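Local structure of cytochrome P450 268A2 Cyp268A2 (Mycobacterium marinum, 6BLD) at residues T306-F311 and G406-A411. The protein is a haem-binding bacterial cytochrome P450, a protein about half helical with smaller beta-sheets, that holds protoporphyrin IX with its iron. Sequence-based numbering, arbitrary orientation.
Sequences TPVMTF and GNFVHA. With HEM (protoporphyrin IX containing Fe), chain B; DXJ ((3E,5E)-6,10-dimethylundeca-3,5,9-trien-2-one), chain C.
Pro307 and Met309 grip the backbone on both sides of Val409: His410 N donates to Pro307 O (2.8 Å, 151° at the hydrogen), and Met309 N donates to Phe408 O more nearly straight, at 160°. These two bonds make a single antiparallel bridge between Val308 and Val409. Pro307 O also receives a CA-H contact from Val409 CA at 3.1 Å, so two donors converge on one carbonyl. A side-chain hydroxyl supplies the third link, Thr310 OG1 giving its hydrogen to Asn407 O over 2.6 Å in the carbonyl plane; its first torsion sets OG1 between the backbone N and carbonyl carbon. Thr310 N, by contrast, is buried without a partner in the model. In the P450 fold this joins the segment after helix 290-305, which enters strand 310-315 beside the haem, to the loop between strands 402-404 and 411-418. Phe311 and Phe408 line the DXJ pocket; Pro307, Val308 and Phe311 line that of the haem. The two rings meet offset edge-to-face, the edge of Phe408 toward the face of Phe311, planes at 62°, while Thr310 O lies near the plane of the Phe408 ring, 3.4 Å from Phe408 CE1. Phe408 CZ reaches DXJ C04 at 3.9 Å. Met309 CG lies 3.7 Å from His410 CB. Outside the pair, His410 ND1 is hydrogen-bonded to Ala305 O, Asn407 ND2 to Glu89 OE1, and Thr306 OG1 to Arg303 O and Asn340 ND2.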
loop_
_atom_site.group_PDB
_atom_site.type_symbol
_atom_site.label_atom_id
_atom_site.label_comp_id
_atom_site.label_asym_id
_atom_site.label_seq_id
_atom_site.Cartn_x
_atom_site.Cartn_y
_atom_site.Cartn_z
ATOM N N THR A 306 3.074 7.909 1.647
ATOM C CA THR A 306 3.050 7.192 0.375
ATOM C C THR A 306 3.514 5.755 0.599
ATOM O O THR A 306 4.579 5.359 0.104
ATOM C CB THR A 306 3.915 7.906 -0.670
ATOM O OG1 THR A 306 3.604 9.304 -0.669
ATOM C CG2 THR A 306 3.650 7.351 -2.062
ATOM N N PRO A 307 2.759 4.953 1.356
ATOM C CA PRO A 307 3.241 3.603 1.691
ATOM C C PRO A 307 3.416 2.712 0.480
ATOM O O PRO A 307 4.280 1.829 0.496
ATOM C CB PRO A 307 2.158 3.067 2.638
ATOM C CG PRO A 307 0.944 3.826 2.284
ATOM C CD PRO A 307 1.408 5.201 1.889
ATOM N N VAL A 308 2.621 2.907 -0.566
ATOM C CA VAL A 308 2.817 2.212 -1.833
ATOM C C VAL A 308 3.664 3.118 -2.717
ATOM O O VAL A 308 3.204 4.169 -3.168
ATOM C CB VAL A 308 1.483 1.862 -2.501
ATOM C CG1 VAL A 308 1.724 1.039 -3.757
ATOM C CG2 VAL A 308 0.585 1.115 -1.531
ATOM N N MET A 309 4.911 2.714 -2.957
ATOM C CA MET A 309 5.830 3.520 -3.749
ATOM C C MET A 309 5.707 3.255 -5.243
ATOM O O MET A 309 5.849 4.184 -6.047
ATOM C CB MET A 309 7.272 3.268 -3.308
ATOM C CG MET A 309 7.575 3.701 -1.888
ATOM S SD MET A 309 9.322 3.529 -1.493
ATOM C CE MET A 309 9.568 1.772 -1.762
ATOM N N THR A 310 5.455 2.008 -5.641
ATOM C CA THR A 310 5.458 1.654 -7.052
ATOM C C THR A 310 4.288 0.743 -7.391
ATOM O O THR A 310 3.898 -0.116 -6.595
ATOM C CB THR A 310 6.762 0.952 -7.464
ATOM O OG1 THR A 310 6.943 -0.229 -6.670
ATOM C CG2 THR A 310 7.958 1.876 -7.286
ATOM N N PHE A 311 3.736 0.957 -8.581
ATOM C CA PHE A 311 2.853 0.018 -9.251
ATOM C C PHE A 311 3.094 0.188 -10.742
ATOM O O PHE A 311 3.392 1.290 -11.208
ATOM C CB PHE A 311 1.375 0.248 -8.908
ATOM C CG PHE A 311 0.864 -0.619 -7.790
ATOM C CD1 PHE A 311 1.234 -1.953 -7.700
ATOM C CD2 PHE A 311 0.011 -0.099 -6.830
ATOM C CE1 PHE A 311 0.760 -2.751 -6.667
ATOM C CE2 PHE A 311 -0.465 -0.891 -5.798
ATOM C CZ PHE A 311 -0.088 -2.218 -5.717
ATOM N N GLY A 406 13.592 -1.788 0.085
ATOM C CA GLY A 406 12.709 -2.389 -0.894
ATOM C C GLY A 406 12.220 -1.363 -1.886
ATOM O O GLY A 406 12.400 -0.156 -1.717
ATOM N N ASN A 407 11.579 -1.872 -2.938
ATOM C CA ASN A 407 11.121 -1.051 -4.053
ATOM C C ASN A 407 9.604 -1.030 -4.191
ATOM O O ASN A 407 9.092 -0.546 -5.207
ATOM C CB ASN A 407 11.755 -1.536 -5.363
ATOM C CG ASN A 407 11.518 -3.019 -5.620
ATOM O OD1 ASN A 407 10.386 -3.502 -5.560
ATOM N ND2 ASN A 407 12.590 -3.745 -5.920
ATOM N N PHE A 408 8.869 -1.543 -3.205
ATOM C CA PHE A 408 7.414 -1.613 -3.288
ATOM C C PHE A 408 6.741 -0.784 -2.203
ATOM O O PHE A 408 5.951 0.110 -2.522
ATOM C CB PHE A 408 6.953 -3.076 -3.217
ATOM C CG PHE A 408 5.467 -3.261 -3.390
ATOM C CD1 PHE A 408 4.728 -2.392 -4.178
ATOM C CD2 PHE A 408 4.810 -4.308 -2.762
ATOM C CE1 PHE A 408 3.363 -2.561 -4.335
ATOM C CE2 PHE A 408 3.445 -4.486 -2.917
ATOM C CZ PHE A 408 2.720 -3.610 -3.705
ATOM N N VAL A 409 7.027 -1.050 -0.932
ATOM C CA VAL A 409 6.348 -0.404 0.185
ATOM C C VAL A 409 7.357 0.427 0.966
ATOM O O VAL A 409 8.452 -0.051 1.281
ATOM C CB VAL A 409 5.656 -1.434 1.099
ATOM C CG1 VAL A 409 5.176 -0.775 2.385
ATOM C CG2 VAL A 409 4.489 -2.087 0.370
ATOM N N HIS A 410 6.986 1.673 1.264
ATOM C CA HIS A 410 7.760 2.564 2.130
ATOM C C HIS A 410 7.416 2.205 3.570
ATOM O O HIS A 410 6.431 2.682 4.135
ATOM C CB HIS A 410 7.441 4.021 1.816
ATOM C CG HIS A 410 8.316 5.007 2.527
ATOM N ND1 HIS A 410 7.870 6.254 2.910
ATOM C CD2 HIS A 410 9.611 4.936 2.914
ATOM C CE1 HIS A 410 8.851 6.907 3.506
ATOM N NE2 HIS A 410 9.919 6.129 3.521
ATOM N N ALA A 411 8.235 1.350 4.176
ATOM C CA ALA A 411 7.886 0.713 5.435
ATOM C C ALA A 411 8.882 1.058 6.531
ATOM O O ALA A 411 10.065 1.304 6.274
ATOM C CB ALA A 411 7.810 -0.810 5.276
HETATM C CHA HEM B . -5.644 -0.709 -4.318
HETATM C CHB HEM B . -7.553 -2.617 -0.282
HETATM C CHC HEM B . -5.542 0.936 2.350
HETATM C CHD HEM B . -2.977 2.258 -1.566
HETATM C C1A HEM B . -6.345 -1.532 -3.462
HETATM C C2A HEM B . -7.115 -2.704 -3.834
HETATM C C3A HEM B . -7.642 -3.226 -2.724
HETATM C C4A HEM B . -7.224 -2.411 -1.602
HETATM C CMA HEM B . -8.538 -4.481 -2.649
HETATM C CAA HEM B . -7.302 -3.242 -5.268
HETATM C CBA HEM B . -8.419 -2.451 -5.942
HETATM C CGA HEM B . -8.507 -2.817 -7.400
HETATM O O1A HEM B . -9.565 -2.542 -8.025
HETATM O O2A HEM B . -7.524 -3.391 -7.938
HETATM C C1B HEM B . -7.233 -1.790 0.772
HETATM C C2B HEM B . -7.759 -1.892 2.114
HETATM C C3B HEM B . -7.224 -0.923 2.854
HETATM C C4B HEM B . -6.317 -0.157 2.006
HETATM C CMB HEM B . -8.778 -2.939 2.615
HETATM C CAB HEM B . -7.567 -0.736 4.351
HETATM C CBB HEM B . -7.129 0.295 5.073
HETATM C C1C HEM B . -4.672 1.613 1.516
HETATM C C2C HEM B . -3.868 2.770 1.866
HETATM C C3C HEM B . -3.156 3.122 0.778
HETATM C C4C HEM B . -3.498 2.213 -0.291
HETATM C CMC HEM B . -3.865 3.416 3.272
HETATM C CAC HEM B . -2.150 4.279 0.571
HETATM C CBC HEM B . -1.979 5.280 1.439
HETATM C C1D HEM B . -3.477 1.591 -2.662
HETATM C C2D HEM B . -3.035 1.739 -4.032
HETATM C C3D HEM B . -3.767 0.921 -4.796
HETATM C C4D HEM B . -4.705 0.224 -3.934
HETATM C CMD HEM B . -1.908 2.682 -4.508
HETATM C CAD HEM B . -3.646 0.749 -6.327
HETATM C CBD HEM B . -4.352 1.913 -7.018
HETATM C CGD HEM B . -4.211 1.815 -8.515
HETATM O O1D HEM B . -4.697 2.737 -9.222
HETATM O O2D HEM B . -3.614 0.823 -9.005
HETATM N NA HEM B . -6.434 -1.385 -2.090
HETATM N NB HEM B . -6.357 -0.721 0.742
HETATM N NC HEM B . -4.420 1.305 0.192
HETATM N ND HEM B . -4.496 0.662 -2.640
HETATM FE FE HEM B . -5.594 0.129 -0.993
HETATM C C10 DXJ C . 1.889 -9.446 -2.795
HETATM C C13 DXJ C . 5.151 -11.453 -2.799
HETATM C C01 DXJ C . -2.156 -1.898 -2.603
HETATM C C02 DXJ C . -1.345 -3.117 -2.173
HETATM C C03 DXJ C . -1.631 -4.300 -2.676
HETATM C C04 DXJ C . -0.206 -2.957 -1.167
HETATM C C05 DXJ C . -0.834 -5.537 -2.264
HETATM C C06 DXJ C . -0.396 -6.370 -3.467
HETATM C C07 DXJ C . 0.100 -7.763 -3.082
HETATM C C08 DXJ C . 1.382 -8.055 -3.175
HETATM C C09 DXJ C . -0.893 -8.815 -2.598
HETATM C C11 DXJ C . 3.115 -9.800 -3.124
HETATM C C12 DXJ C . 3.648 -11.184 -2.759
HETATM O O14 DXJ C . 2.898 -12.047 -2.447
#